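Molybdenum ABC transporter, periplasmic molybdenum-binding protein (Vibrio cholerae, PDB 4RXL) probably serves as the periplasmic solute-binding component of a molybdate ABC transporter, and holds a tungstate ion in this structure. Local coordinates at residues S58-W63 / A123-M128; Q108-D113 / S165-V170; N19-D24 / Q222-F227; A51-F56 / A200-K205. All blocks are in the same frame, centred on the assembly; numbering follows the deposited sequence.

In the fold
Contact 1 lies at the tungstate site, with Ala59 on one side of the cleft and Val124, Pro125 and Ala126 on the other. Contact 4 touches it: Phe56 of strand 55-57 packs on the backbone O of Trp63, and the centres of the two contacts are about 19 Å apart. The side chain of Phe56 is about 7 Å from the ion. In contact 3 the side chain of Leu224 is about 12 Å from the ion, and this contact pairs helices far apart in sequence. Contact 2 is remote from the annotated sites. Its centre is about 39 Å from that of contact 4, on the opposite side of the chain's centre.

Contact 1: S58-W63 / A123-M128; sequences SANEEW and AVPAGM. With WO4 (tungstate(VI)ion), chain B.
Ala59 and Pro125 meet beside the bound tungstate. Their CB atoms are 3.7 Å apart, and both also touch oxygens of the ion. Ala126 N donates to tungstate O2 at 2.6 Å, near the start of helix 125-137, where the helix dipole probably favours the anion. Val124 CG1 packs on tungstate O1. Ser40, Ser13, Tyr171 and Val153 N supply further hydrogen bonds to the ion.

The Asn60 amide lies next to the Pro125 ring, and the two side chains cross at about a right angle. Asn60 ND2 is 3.6 Å from Pro125 CG and also touches Met128 SD. This is the cleft of a periplasmic binding protein of the ModA family, with the oxyanion held between two lobes.

A single direct hydrogen bond joins the two segments. Trp63 NE1 donates to Ala123 O at 2.8 Å, in the carbonyl plane, although the oxygen is tilted 23° from the indole plane. Pro125 CG sits at the edge of the same indole, and Met128 SD makes an oblique Met-aromatic contact with it.

Farther out, Asn60 is the N-cap of helix 61-69. With its CG between the backbone N and the carbonyl carbon (chi1 69°), its OD1 turns back to accept from Trp63 N at 2.9 Å. Ser58 OG donates to Asn60 O on a lone pair. Ser40 OG bonds with Ala59 N, and Tyr129 OH with Ala59 O.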
loop_
_atom_site.group_PDB
_atom_site.type_symbol
_atom_site.label_atom_id
_atom_site.label_comp_id
_atom_site.label_asym_id
_atom_site.label_seq_id
_atom_site.Cartn_x
_atom_site.Cartn_y
_atom_site.Cartn_z
ATOM N N SER A 58 -4.220 7.029 2.201
ATOM C CA SER A 58 -4.004 6.437 0.872
ATOM C C SER A 58 -2.578 5.959 0.692
ATOM O O SER A 58 -1.665 6.480 1.319
ATOM C CB SER A 58 -4.302 7.520 -0.150
ATOM O OG SER A 58 -4.154 7.040 -1.469
ATOM N N ALA A 59 -2.363 4.979 -0.193
ATOM C CA ALA A 59 -1.024 4.529 -0.548
ATOM C C ALA A 59 -0.421 5.291 -1.728
ATOM O O ALA A 59 0.698 4.970 -2.176
ATOM C CB ALA A 59 -1.027 3.045 -0.791
ATOM N N ASN A 60 -1.157 6.288 -2.234
ATOM C CA ASN A 60 -0.561 7.305 -3.110
ATOM C C ASN A 60 -1.138 8.700 -2.894
ATOM O O ASN A 60 -2.159 8.848 -2.239
ATOM C CB ASN A 60 -0.627 6.884 -4.584
ATOM C CG ASN A 60 -2.021 6.878 -5.161
ATOM O OD1 ASN A 60 -2.975 7.381 -4.568
ATOM N ND2 ASN A 60 -2.141 6.279 -6.365
ATOM N N GLU A 61 -0.490 9.722 -3.434
ATOM C CA GLU A 61 -0.975 11.085 -3.258
ATOM C C GLU A 61 -2.250 11.321 -4.052
ATOM O O GLU A 61 -3.143 12.051 -3.619
ATOM C CB GLU A 61 0.135 12.084 -3.627
ATOM C CG GLU A 61 1.267 12.044 -2.584
ATOM C CD GLU A 61 2.553 12.740 -2.997
ATOM O OE1 GLU A 61 2.971 12.595 -4.164
ATOM O OE2 GLU A 61 3.169 13.404 -2.133
ATOM N N GLU A 62 -2.351 10.649 -5.191
ATOM C CA GLU A 62 -3.418 10.870 -6.153
ATOM C C GLU A 62 -4.790 10.618 -5.537
ATOM O O GLU A 62 -5.685 11.449 -5.693
ATOM C CB GLU A 62 -3.194 9.996 -7.400
ATOM C CG GLU A 62 -2.070 10.505 -8.324
ATOM C CD GLU A 62 -0.643 10.471 -7.738
ATOM O OE1 GLU A 62 -0.318 9.541 -6.935
ATOM O OE2 GLU A 62 0.169 11.371 -8.112
ATOM N N TRP A 63 -4.980 9.508 -4.837
ATOM C CA TRP A 63 -6.321 9.226 -4.331
ATOM C C TRP A 63 -6.751 10.168 -3.221
ATOM O O TRP A 63 -7.948 10.380 -3.052
ATOM C CB TRP A 63 -6.511 7.768 -3.924
ATOM C CG TRP A 63 -6.636 6.924 -5.178
ATOM C CD1 TRP A 63 -5.741 6.000 -5.661
ATOM C CD2 TRP A 63 -7.707 6.976 -6.113
ATOM N NE1 TRP A 63 -6.200 5.463 -6.849
ATOM C CE2 TRP A 63 -7.405 6.055 -7.148
ATOM C CE3 TRP A 63 -8.899 7.704 -6.176
ATOM C CZ2 TRP A 63 -8.250 5.845 -8.204
ATOM C CZ3 TRP A 63 -9.727 7.507 -7.237
ATOM C CH2 TRP A 63 -9.403 6.574 -8.242
ATOM N N ALA A 123 -5.788 1.320 -11.051
ATOM C CA ALA A 123 -6.295 2.167 -9.964
ATOM C C ALA A 123 -5.705 1.936 -8.571
ATOM O O ALA A 123 -5.632 2.874 -7.790
ATOM C CB ALA A 123 -7.805 2.065 -9.893
ATOM N N VAL A 124 -5.312 0.712 -8.228
ATOM C CA VAL A 124 -4.780 0.466 -6.886
ATOM C C VAL A 124 -3.330 0.910 -6.828
ATOM O O VAL A 124 -2.553 0.471 -7.686
ATOM C CB VAL A 124 -4.889 -1.017 -6.454
ATOM C CG1 VAL A 124 -4.294 -1.188 -5.069
ATOM C CG2 VAL A 124 -6.341 -1.442 -6.495
ATOM N N PRO A 125 -2.935 1.717 -5.814
ATOM C CA PRO A 125 -1.562 2.235 -5.837
ATOM C C PRO A 125 -0.485 1.182 -6.059
ATOM O O PRO A 125 0.374 1.372 -6.912
ATOM C CB PRO A 125 -1.423 2.942 -4.487
ATOM C CG PRO A 125 -2.819 3.466 -4.272
ATOM C CD PRO A 125 -3.734 2.344 -4.753
ATOM N N ALA A 126 -0.569 0.044 -5.376
ATOM C CA ALA A 126 0.475 -0.964 -5.546
ATOM C C ALA A 126 0.525 -1.497 -6.975
ATOM O O ALA A 126 1.595 -1.877 -7.462
ATOM C CB ALA A 126 0.246 -2.123 -4.594
ATOM N N GLY A 127 -0.637 -1.614 -7.622
ATOM C CA GLY A 127 -0.680 -1.986 -9.048
ATOM C C GLY A 127 -0.116 -0.904 -9.968
ATOM O O GLY A 127 0.566 -1.221 -10.945
ATOM N N MET A 128 -0.466 0.355 -9.713
ATOM C CA MET A 128 0.053 1.478 -10.499
ATOM C C MET A 128 1.580 1.568 -10.393
ATOM O O MET A 128 2.272 1.736 -11.425
ATOM C CB MET A 128 -0.562 2.801 -10.064
ATOM C CG MET A 128 -2.075 2.914 -10.274
ATOM S SD MET A 128 -2.917 4.350 -9.483
ATOM C CE MET A 128 -2.076 5.720 -10.254
HETATM W W WO4 B . -2.867 -0.483 -1.489
HETATM O O1 WO4 B . -3.763 -2.270 -1.710
HETATM O O2 WO4 B . -1.449 -0.039 -2.894
HETATM O O3 WO4 B . -4.302 0.991 -1.542
HETATM O O4 WO4 B . -1.895 -0.418 0.331
#

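Contact 2: Q108-D113 / S165-V170; sequences QTALAD and SPLGIV
Leu111 and Leu167 cross at about a right angle, and their nearest methyls, Leu111 CD2 and Leu167 CD1, are 4.2 Å apart. The contact joins the C-terminal end of helix 104-111 to the turn leading into strand 168-171. It belongs to one alpha/beta lobe of the periplasmic binding protein fold. The packing is apolar, and no hydrogen bond crosses between the segments.

Leu167 points toward the helix. Its CG stands beside the backbone N, opposite the carbonyl carbon (chi1 -64°), and its CD1 reaches Ala110 as well as Leu111, meeting Ala110 CB at 3.6 Å. Leu111 sets out alongside the other segment, and its terminal methyl CD2 makes the contact. This CD2 lies near both Leu167 and the Pro166 ring, with Pro166 CG at 4.2 Å. One branch of Leu111 therefore meets two consecutive residues.

Leu116 of strand 116-119 packs on both leucines and continues the apolar layer into the lobe. Ala110 also touches Val96, while Pro166 touches Gln94 and Ser114. Ser165 OG bonds with Arg115 O just beside this packing.

The helix ends here. Ala112 is the first residue to leave helical angles, with phi at 61°, and its N still bonds to Gln108 O. Pro166 packs its ring against the last carbonyls of the helix: its CG is 3.6 Å from Ala110 O and 3.7 Å from Leu111 O.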
loop_
_atom_site.group_PDB
_atom_site.type_symbol
_atom_site.label_atom_id
_atom_site.label_comp_id
_atom_site.label_asym_id
_atom_site.label_seq_id
_atom_site.Cartn_x
_atom_site.Cartn_y
_atom_site.Cartn_z
ATOM N N GLN A 108 9.674 -14.745 -17.790
ATOM C CA GLN A 108 8.782 -15.799 -18.262
ATOM C C GLN A 108 9.221 -17.176 -17.758
ATOM O O GLN A 108 8.392 -18.062 -17.582
ATOM C CB GLN A 108 8.642 -15.754 -19.791
ATOM C CG GLN A 108 8.307 -14.357 -20.329
ATOM C CD GLN A 108 7.131 -14.317 -21.295
ATOM O OE1 GLN A 108 6.042 -14.822 -21.001
ATOM N NE2 GLN A 108 7.336 -13.678 -22.444
ATOM N N THR A 109 10.518 -17.342 -17.514
ATOM C CA THR A 109 11.071 -18.556 -16.909
ATOM C C THR A 109 10.676 -18.727 -15.440
ATOM O O THR A 109 10.315 -19.828 -15.024
ATOM C CB THR A 109 12.610 -18.580 -17.017
ATOM O OG1 THR A 109 12.993 -18.720 -18.391
ATOM C CG2 THR A 109 13.209 -19.742 -16.224
ATOM N N ALA A 110 10.781 -17.660 -14.658
ATOM C CA ALA A 110 10.358 -17.680 -13.267
ATOM C C ALA A 110 8.853 -17.881 -13.110
ATOM O O ALA A 110 8.420 -18.536 -12.199
ATOM C CB ALA A 110 10.777 -16.396 -12.574
ATOM N N LEU A 111 8.087 -17.231 -13.968
ATOM C CA LEU A 111 6.650 -17.374 -13.989
ATOM C C LEU A 111 6.240 -18.755 -14.435
ATOM O O LEU A 111 5.346 -19.333 -13.873
ATOM C CB LEU A 111 5.988 -16.322 -14.854
ATOM C CG LEU A 111 6.051 -14.893 -14.288
ATOM C CD1 LEU A 111 5.460 -13.871 -15.227
ATOM C CD2 LEU A 111 5.388 -14.817 -12.921
ATOM N N ALA A 112 6.922 -19.280 -15.439
ATOM C CA ALA A 112 6.586 -20.606 -15.916
ATOM C C ALA A 112 5.136 -20.582 -16.403
ATOM O O ALA A 112 4.818 -19.888 -17.339
ATOM C CB ALA A 112 6.813 -21.629 -14.817
ATOM N N ASP A 113 4.288 -21.402 -15.804
ATOM C CA ASP A 113 2.920 -21.541 -16.223
ATOM C C ASP A 113 1.980 -20.779 -15.294
ATOM O O ASP A 113 0.806 -21.035 -15.270
ATOM C CB ASP A 113 2.534 -23.012 -16.225
ATOM C CG ASP A 113 3.406 -23.859 -17.146
ATOM O OD1 ASP A 113 3.311 -23.698 -18.369
ATOM O OD2 ASP A 113 4.143 -24.714 -16.632
ATOM N N SER A 165 0.895 -17.872 -7.120
ATOM C CA SER A 165 1.798 -17.088 -7.949
ATOM C C SER A 165 3.236 -17.286 -7.453
ATOM O O SER A 165 3.504 -17.179 -6.260
ATOM C CB SER A 165 1.437 -15.603 -7.885
ATOM O OG SER A 165 0.264 -15.298 -8.624
ATOM N N PRO A 166 4.178 -17.559 -8.371
ATOM C CA PRO A 166 5.577 -17.710 -7.994
ATOM C C PRO A 166 6.308 -16.403 -7.865
ATOM O O PRO A 166 7.380 -16.390 -7.307
ATOM C CB PRO A 166 6.155 -18.553 -9.142
ATOM C CG PRO A 166 5.327 -18.172 -10.318
ATOM C CD PRO A 166 3.954 -17.891 -9.789
ATOM N N LEU A 167 5.726 -15.315 -8.359
ATOM C CA LEU A 167 6.242 -13.974 -8.112
ATOM C C LEU A 167 5.066 -13.030 -7.891
ATOM O O LEU A 167 3.978 -13.217 -8.460
ATOM C CB LEU A 167 7.070 -13.456 -9.286
ATOM C CG LEU A 167 8.358 -14.200 -9.614
ATOM C CD1 LEU A 167 8.906 -13.731 -10.958
ATOM C CD2 LEU A 167 9.394 -14.032 -8.505
ATOM N N GLY A 168 5.293 -12.006 -7.083
ATOM C CA GLY A 168 4.355 -10.929 -6.938
ATOM C C GLY A 168 5.069 -9.639 -6.636
ATOM O O GLY A 168 6.250 -9.633 -6.262
ATOM N N ILE A 169 4.344 -8.543 -6.805
ATOM C CA ILE A 169 4.874 -7.217 -6.527
ATOM C C ILE A 169 4.051 -6.575 -5.407
ATOM O O ILE A 169 2.877 -6.325 -5.549
ATOM C CB ILE A 169 4.936 -6.331 -7.784
ATOM C CG1 ILE A 169 5.893 -6.938 -8.801
ATOM C CG2 ILE A 169 5.411 -4.926 -7.404
ATOM C CD1 ILE A 169 5.795 -6.309 -10.175
ATOM N N VAL A 170 4.711 -6.311 -4.283
ATOM C CA VAL A 170 4.087 -5.775 -3.116
ATOM C C VAL A 170 4.998 -4.697 -2.529
ATOM O O VAL A 170 6.079 -4.410 -3.067
ATOM C CB VAL A 170 3.748 -6.858 -2.063
ATOM C CG1 VAL A 170 2.784 -7.893 -2.614
ATOM C CG2 VAL A 170 5.011 -7.511 -1.543
#

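Contact 3: N19-D24 / Q222-F227; sequences NALVAD and QILQRF
The Phe227 ring meets Ala20 through its CE1 and CZ atoms. Ala20 CB approaches obliquely and is 3.4 Å from Phe227 CE1. At the ring edge, in plane, lies Ile223 O, from the last turn of helix 218-226, which Phe227 follows. The Arg226 guanidinium has Gln222 O, of its own segment, over one face, offset toward the rim.

Ile223 fills the middle of the interface. Its CG2 is anti to the backbone N, and this branch touches Ala20 CB at 3.9 Å and Leu21 CD2 at 4.0 Å. The Leu21 and Ile223 side chains lie alongside each other, pointing opposite ways. The other branch of Ile223 ends in CD1, which rests on the Asp24 carboxylate 3.8 Å from OD2. Leu21 also uses its second methyl: CD1 meets Leu224 CD2 at 4.3 Å.

The two helices, 15-28 and 218-226, run roughly antiparallel, with 147° between the axes of the short segments. Those axes come within 10.1 Å. The pair brings together an early helix and the last helix of the chain. Tyr214 and Leu215 of helix 206-215 cover Leu21, and Tyr214 also touches Ile223. Leu224 packs against Ala17, Met14 and Phe229.

The contact across the segments is made without a hydrogen bond. Asp24 meets Ile223 CD1 by van der Waals contact through CB, CG and OD2, and OD2 is also hydrogen-bonded with Tyr214 OH. The helices are thus joined here mainly by the fit of methyl groups and one ring, while the polar partner of Asp24 OD2 is Tyr214, on helix 206-215.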
loop_
_atom_site.group_PDB
_atom_site.type_symbol
_atom_site.label_atom_id
_atom_site.label_comp_id
_atom_site.label_asym_id
_atom_site.label_seq_id
_atom_site.Cartn_x
_atom_site.Cartn_y
_atom_site.Cartn_z
ATOM N N ASN A 19 -3.458 -0.858 12.929
ATOM C CA ASN A 19 -3.929 -1.629 14.060
ATOM C C ASN A 19 -3.059 -1.360 15.320
ATOM O O ASN A 19 -3.560 -1.166 16.412
ATOM C CB ASN A 19 -3.954 -3.124 13.739
ATOM C CG ASN A 19 -5.108 -3.515 12.809
ATOM O OD1 ASN A 19 -6.086 -2.778 12.623
ATOM N ND2 ASN A 19 -4.982 -4.681 12.225
ATOM N N ALA A 20 -1.732 -1.345 15.135
ATOM C CA ALA A 20 -0.810 -1.017 16.197
ATOM C C ALA A 20 -0.985 0.409 16.733
ATOM O O ALA A 20 -0.911 0.623 17.927
ATOM C CB ALA A 20 0.614 -1.233 15.720
ATOM N N LEU A 21 -1.215 1.353 15.831
ATOM C CA LEU A 21 -1.443 2.749 16.213
ATOM C C LEU A 21 -2.730 2.955 17.000
ATOM O O LEU A 21 -2.721 3.670 18.011
ATOM C CB LEU A 21 -1.405 3.662 15.003
ATOM C CG LEU A 21 -0.060 3.799 14.274
ATOM C CD1 LEU A 21 -0.229 4.298 12.859
ATOM C CD2 LEU A 21 0.886 4.723 15.038
ATOM N N VAL A 22 -3.806 2.299 16.556
ATOM C CA VAL A 22 -5.079 2.282 17.291
ATOM C C VAL A 22 -4.907 1.712 18.694
ATOM O O VAL A 22 -5.409 2.271 19.652
ATOM C CB VAL A 22 -6.143 1.468 16.527
ATOM C CG1 VAL A 22 -7.355 1.189 17.386
ATOM C CG2 VAL A 22 -6.578 2.211 15.272
ATOM N N ALA A 23 -4.165 0.611 18.803
ATOM C CA ALA A 23 -3.918 -0.035 20.068
ATOM C C ALA A 23 -3.168 0.880 21.038
ATOM O O ALA A 23 -3.532 0.978 22.197
ATOM C CB ALA A 23 -3.147 -1.322 19.848
ATOM N N ASP A 24 -2.126 1.544 20.551
ATOM C CA ASP A 24 -1.294 2.439 21.360
ATOM C C ASP A 24 -2.128 3.628 21.841
ATOM O O ASP A 24 -2.199 3.913 23.018
ATOM C CB ASP A 24 -0.096 2.914 20.523
ATOM C CG ASP A 24 0.891 3.783 21.319
ATOM O OD1 ASP A 24 1.416 3.304 22.338
ATOM O OD2 ASP A 24 1.167 4.929 20.897
ATOM N N GLN A 222 7.528 6.263 15.394
ATOM C CA GLN A 222 8.376 5.145 15.836
ATOM C C GLN A 222 7.669 3.820 15.543
ATOM O O GLN A 222 8.295 2.881 15.073
ATOM C CB GLN A 222 8.782 5.264 17.309
ATOM C CG GLN A 222 9.931 6.228 17.534
ATOM C CD GLN A 222 10.297 6.372 19.004
ATOM O OE1 GLN A 222 9.445 6.212 19.890
ATOM N NE2 GLN A 222 11.559 6.682 19.279
ATOM N N ILE A 223 6.358 3.761 15.765
ATOM C CA ILE A 223 5.599 2.553 15.424
ATOM C C ILE A 223 5.637 2.287 13.924
ATOM O O ILE A 223 5.912 1.165 13.515
ATOM C CB ILE A 223 4.168 2.635 15.985
ATOM C CG1 ILE A 223 4.215 2.462 17.487
ATOM C CG2 ILE A 223 3.284 1.585 15.318
ATOM C CD1 ILE A 223 3.004 2.994 18.226
ATOM N N LEU A 224 5.367 3.302 13.102
ATOM C CA LEU A 224 5.447 3.142 11.647
ATOM C C LEU A 224 6.843 2.663 11.258
ATOM O O LEU A 224 6.964 1.774 10.439
ATOM C CB LEU A 224 5.134 4.456 10.925
ATOM C CG LEU A 224 3.648 4.851 10.960
ATOM C CD1 LEU A 224 3.429 6.338 10.717
ATOM C CD2 LEU A 224 2.882 4.015 9.967
ATOM N N GLN A 225 7.895 3.240 11.821
ATOM C CA GLN A 225 9.271 2.757 11.505
ATOM C C GLN A 225 9.458 1.272 11.854
ATOM O O GLN A 225 10.097 0.530 11.111
ATOM C CB GLN A 225 10.365 3.594 12.188
ATOM C CG GLN A 225 10.358 5.113 11.969
ATOM C CD GLN A 225 10.086 5.551 10.536
ATOM O OE1 GLN A 225 10.759 5.107 9.602
ATOM N NE2 GLN A 225 9.110 6.449 10.357
ATOM N N ARG A 226 8.875 0.822 12.958
ATOM C CA ARG A 226 9.050 -0.570 13.384
ATOM C C ARG A 226 8.349 -1.565 12.474
ATOM O O ARG A 226 8.779 -2.719 12.355
ATOM C CB ARG A 226 8.610 -0.756 14.832
ATOM C CG ARG A 226 9.591 -0.073 15.763
ATOM C CD ARG A 226 9.521 -0.641 17.149
ATOM N NE ARG A 226 8.361 -0.152 17.874
ATOM C CZ ARG A 226 8.375 0.889 18.714
ATOM N NH1 ARG A 226 7.260 1.217 19.353
ATOM N NH2 ARG A 226 9.469 1.610 18.916
ATOM N N PHE A 227 7.281 -1.107 11.824
ATOM C CA PHE A 227 6.572 -1.906 10.815
ATOM C C PHE A 227 7.224 -1.783 9.440
ATOM O O PHE A 227 6.746 -2.350 8.467
ATOM C CB PHE A 227 5.092 -1.526 10.784
ATOM C CG PHE A 227 4.288 -2.128 11.918
ATOM C CD1 PHE A 227 4.222 -1.522 13.153
ATOM C CD2 PHE A 227 3.630 -3.344 11.760
ATOM C CE1 PHE A 227 3.532 -2.097 14.213
ATOM C CE2 PHE A 227 2.896 -3.889 12.795
ATOM C CZ PHE A 227 2.860 -3.292 14.028
#

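Contact 4: A51-F56 / A200-K205; sequences APADLF and AQLNDK
Asp54 OD1 takes two side-chain donors from the other segment. Asn203 ND2 reaches it on the anti side at 2.8 Å, with a nearly straight bond. Lys205 NZ arrives on the syn side at 3.1 Å and forms a salt bridge. The carboxylate and the Asn203 amide planes are turned 74° apart, yet OD1 lies close to the amide plane. Lys205 gets there with an extended chain that crosses Asp54 at about a right angle. Asp54 OD2 has its own partner, His7 N, so bonds to both oxygens fix the rotation of the group.

Asn203 is held in turn. Its CG sits between the backbone N and the carbonyl carbon (chi1 58°), and its OD1 accepts from Lys205 N in an Asx turn. Ser208 OG also bonds to this oxygen. Gln201 NE2 donates to Asn203 O at 2.9 Å, within the same segment.

Next to this polar end along the chain, the segments form an antiparallel ladder. Phe56 and Ala200 are a hydrogen-bonded pair, with Phe56 N to Ala200 O at 3.0 Å and Ala200 N to Phe56 O at 2.8 Å. Leu55 and Gln201 are the non-hydrogen-bonded pair. One more bond, Leu202 N to Asp54 O at 2.9 Å, extends the pairing. Leu202 CD1 packs on Phe56 CB at 3.9 Å and on Ala53 CB.

Strand 55-57 runs between strand 6-11, its parallel neighbour, and strand 195-201. Helix 206-215 covers Leu55 and Gln201 through Val212, while Ile47 of helix 40-49 packs on Phe56 and Leu202.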
loop_
_atom_site.group_PDB
_atom_site.type_symbol
_atom_site.label_atom_id
_atom_site.label_comp_id
_atom_site.label_asym_id
_atom_site.label_seq_id
_atom_site.Cartn_x
_atom_site.Cartn_y
_atom_site.Cartn_z
ATOM N N ALA A 51 -19.835 7.354 2.047
ATOM C CA ALA A 51 -19.484 6.472 3.171
ATOM C C ALA A 51 -18.996 7.297 4.349
ATOM O O ALA A 51 -18.200 8.215 4.152
ATOM C CB ALA A 51 -18.422 5.487 2.764
ATOM N N PRO A 52 -19.463 6.977 5.578
ATOM C CA PRO A 52 -18.975 7.747 6.727
ATOM C C PRO A 52 -17.516 7.420 6.969
ATOM O O PRO A 52 -17.104 6.248 7.086
ATOM C CB PRO A 52 -19.860 7.289 7.896
ATOM C CG PRO A 52 -20.992 6.548 7.279
ATOM C CD PRO A 52 -20.489 5.997 5.980
ATOM N N ALA A 53 -16.723 8.459 6.950
ATOM C CA ALA A 53 -15.304 8.312 7.047
ATOM C C ALA A 53 -14.826 9.608 7.636
ATOM O O ALA A 53 -15.228 10.672 7.194
ATOM C CB ALA A 53 -14.689 8.081 5.686
ATOM N N ASP A 54 -14.042 9.510 8.692
ATOM C CA ASP A 54 -13.474 10.688 9.337
ATOM C C ASP A 54 -12.068 10.954 8.841
ATOM O O ASP A 54 -11.657 12.097 8.726
ATOM C CB ASP A 54 -13.512 10.510 10.849
ATOM C CG ASP A 54 -14.947 10.413 11.380
ATOM O OD1 ASP A 54 -15.651 11.451 11.396
ATOM O OD2 ASP A 54 -15.393 9.299 11.770
ATOM N N LEU A 55 -11.344 9.891 8.564
ATOM C CA LEU A 55 -9.941 9.949 8.130
ATOM C C LEU A 55 -9.725 8.971 7.018
ATOM O O LEU A 55 -10.324 7.874 7.026
ATOM C CB LEU A 55 -8.991 9.543 9.267
ATOM C CG LEU A 55 -8.916 10.357 10.558
ATOM C CD1 LEU A 55 -7.920 9.691 11.491
ATOM C CD2 LEU A 55 -8.509 11.779 10.256
ATOM N N PHE A 56 -8.823 9.333 6.118
ATOM C CA PHE A 56 -8.421 8.486 4.993
ATOM C C PHE A 56 -6.919 8.448 4.820
ATOM O O PHE A 56 -6.284 9.465 4.730
ATOM C CB PHE A 56 -9.073 9.014 3.709
ATOM C CG PHE A 56 -8.682 8.261 2.431
ATOM C CD1 PHE A 56 -8.681 6.875 2.339
ATOM C CD2 PHE A 56 -8.348 8.973 1.303
ATOM C CE1 PHE A 56 -8.368 6.248 1.131
ATOM C CE2 PHE A 56 -8.005 8.341 0.121
ATOM C CZ PHE A 56 -8.039 6.984 0.029
ATOM N N ALA A 200 -5.630 12.143 5.111
ATOM C CA ALA A 200 -6.625 13.183 4.859
ATOM C C ALA A 200 -7.634 13.256 6.000
ATOM O O ALA A 200 -8.189 12.232 6.414
ATOM C CB ALA A 200 -7.325 12.901 3.544
ATOM N N GLN A 201 -7.903 14.455 6.490
ATOM C CA GLN A 201 -8.860 14.644 7.540
ATOM C C GLN A 201 -10.147 15.131 6.859
ATOM O O GLN A 201 -10.152 16.216 6.265
ATOM C CB GLN A 201 -8.315 15.685 8.531
ATOM C CG GLN A 201 -9.095 15.798 9.820
ATOM C CD GLN A 201 -8.579 16.925 10.715
ATOM O OE1 GLN A 201 -7.369 17.118 10.834
ATOM N NE2 GLN A 201 -9.496 17.676 11.330
ATOM N N LEU A 202 -11.231 14.369 6.941
ATOM C CA LEU A 202 -12.431 14.637 6.154
ATOM C C LEU A 202 -13.451 15.561 6.840
ATOM O O LEU A 202 -14.469 15.935 6.251
ATOM C CB LEU A 202 -13.073 13.304 5.749
ATOM C CG LEU A 202 -12.257 12.535 4.710
ATOM C CD1 LEU A 202 -12.113 11.083 5.086
ATOM C CD2 LEU A 202 -12.909 12.673 3.341
ATOM N N ASN A 203 -13.186 15.955 8.076
ATOM C CA ASN A 203 -14.042 16.887 8.780
ATOM C C ASN A 203 -13.250 17.555 9.904
ATOM O O ASN A 203 -12.071 17.214 10.105
ATOM C CB ASN A 203 -15.315 16.198 9.303
ATOM C CG ASN A 203 -15.022 15.030 10.225
ATOM O OD1 ASN A 203 -14.328 15.170 11.233
ATOM N ND2 ASN A 203 -15.566 13.867 9.890
ATOM N N ASP A 204 -13.896 18.478 10.611
ATOM C CA ASP A 204 -13.246 19.310 11.600
ATOM C C ASP A 204 -13.528 18.852 13.037
ATOM O O ASP A 204 -13.338 19.619 13.989
ATOM C CB ASP A 204 -13.692 20.775 11.411
ATOM C CG ASP A 204 -15.181 20.994 11.715
ATOM O OD1 ASP A 204 -15.916 19.999 11.925
ATOM O OD2 ASP A 204 -15.618 22.168 11.746
ATOM N N LYS A 205 -14.010 17.630 13.210
ATOM C CA LYS A 205 -14.308 17.136 14.548
ATOM C C LYS A 205 -13.043 17.169 15.376
ATOM O O LYS A 205 -11.956 16.877 14.864
ATOM C CB LYS A 205 -14.825 15.705 14.497
ATOM C CG LYS A 205 -16.202 15.529 13.882
ATOM C CD LYS A 205 -16.501 14.047 13.728
ATOM C CE LYS A 205 -17.930 13.784 13.297
ATOM N NZ LYS A 205 -18.087 12.330 13.011
#